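Local coordinates for protein probable RNA polymerase sigma-D factor (Mycobacterium tuberculosis, PDB 3VFZ) that probably directs RNA polymerase to specific promoters as an extracytoplasmic function sigma factor, this piece being its -35 promoter-binding domain 4, at residues V57-T60 / T61-R65. Residues are numbered along the deposited sequence; the frame is centred on the assembly and turned at random.
Sequences VGST and TGAVR
Thr60 N-caps helix 61-80, its hydroxyl accepting from Ala63 N, a local contact at the turn of the helix-turn-helix that probably binds DNA. The hydroxyl OG1 takes the N-H of Ala63 in a side-chain capping bond of 3.1 Å between Thr60 OG1 and Ala63 N, bent to 150° at the hydrogen. A chi1 of 51° sets OG1 between the residue's own backbone N and carbonyl carbon, which places it within bonding distance of the Ala63 N-H. The methyl of Ala63 lies close beside the same oxygen, with CB 3.2 Å from Thr60 OG1. One residue further on, the N-H of Val64 reaches the main-chain carbonyl of Thr60, N to O 3.0 Å, as the first i to i+4 backbone bond of the helix. Thr60 thus receives two N-H groups of the first helical turn, one on its side chain and one on its backbone, while Arg65 N to Thr61 O continues the helical pattern. Val64 CG2, beside its own backbone N, lies 3.5 Å from the Thr60 carbonyl oxygen O. Before the cap, Ser59 adds a loose aliphatic touch, its CB standing 4.2 Å from both Ala63 CB and Val64 CG2. Gly58, with positive phi, is the first residue to leave helical geometry after helix 50-57. Val57, at the end of that helix, rests on Glu38 and Leu42 of helix 34-46. Val64 packs against Thr53, Ala54 and Ile39, and Thr61 meets Ala50 and Ala54, so the start of helix 61-80 rests on helix 50-57 and, through Val64, on helix 34-46.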
# COMPACT_ATOMS: atom_id res chain seq x y z
N VAL A 57 -11.90 -2.54 2.29
CA VAL A 57 -11.84 -1.14 1.90
C VAL A 57 -12.89 -0.72 0.87
O VAL A 57 -12.89 0.41 0.40
CB VAL A 57 -10.45 -0.79 1.36
CG1 VAL A 57 -9.37 -1.23 2.36
CG2 VAL A 57 -10.24 -1.45 0.02
N GLY A 58 -13.78 -1.64 0.52
CA GLY A 58 -14.84 -1.35 -0.44
C GLY A 58 -14.33 -1.09 -1.85
O GLY A 58 -14.67 -0.07 -2.45
N SER A 59 -13.51 -2.00 -2.37
CA SER A 59 -13.02 -1.93 -3.75
C SER A 59 -13.22 -3.27 -4.44
O SER A 59 -13.83 -4.18 -3.88
CB SER A 59 -11.53 -1.58 -3.80
OG SER A 59 -11.31 -0.19 -3.64
N THR A 60 -12.70 -3.39 -5.65
CA THR A 60 -12.60 -4.68 -6.30
C THR A 60 -11.20 -5.22 -6.07
O THR A 60 -10.29 -4.46 -5.75
CB THR A 60 -12.87 -4.59 -7.81
OG1 THR A 60 -12.05 -3.57 -8.38
CG2 THR A 60 -14.33 -4.28 -8.08
N THR A 61 -11.02 -6.52 -6.25
CA THR A 61 -9.70 -7.12 -6.15
C THR A 61 -8.79 -6.54 -7.23
O THR A 61 -7.61 -6.26 -7.00
CB THR A 61 -9.79 -8.64 -6.29
OG1 THR A 61 -10.72 -9.16 -5.33
CG2 THR A 61 -8.43 -9.28 -6.07
N GLY A 62 -9.36 -6.35 -8.42
CA GLY A 62 -8.64 -5.73 -9.52
C GLY A 62 -8.14 -4.34 -9.16
O GLY A 62 -7.00 -4.00 -9.46
N ALA A 63 -8.98 -3.54 -8.51
CA ALA A 63 -8.57 -2.21 -8.10
C ALA A 63 -7.45 -2.28 -7.05
O ALA A 63 -6.52 -1.49 -7.07
CB ALA A 63 -9.76 -1.42 -7.56
N VAL A 64 -7.54 -3.25 -6.15
CA VAL A 64 -6.50 -3.42 -5.13
C VAL A 64 -5.17 -3.81 -5.79
O VAL A 64 -4.13 -3.26 -5.46
CB VAL A 64 -6.92 -4.45 -4.06
CG1 VAL A 64 -5.71 -4.87 -3.21
CG2 VAL A 64 -8.03 -3.89 -3.16
N ARG A 65 -5.21 -4.73 -6.75
CA ARG A 65 -4.00 -5.09 -7.49
C ARG A 65 -3.37 -3.89 -8.20
O ARG A 65 -2.15 -3.71 -8.16
CB ARG A 65 -4.28 -6.19 -8.51
CG ARG A 65 -4.43 -7.58 -7.93
CD ARG A 65 -4.60 -8.61 -9.07
NE ARG A 65 -5.53 -9.67 -8.70
CZ ARG A 65 -6.74 -9.81 -9.23
NH1 ARG A 65 -7.17 -8.97 -10.16
NH2 ARG A 65 -7.52 -10.81 -8.83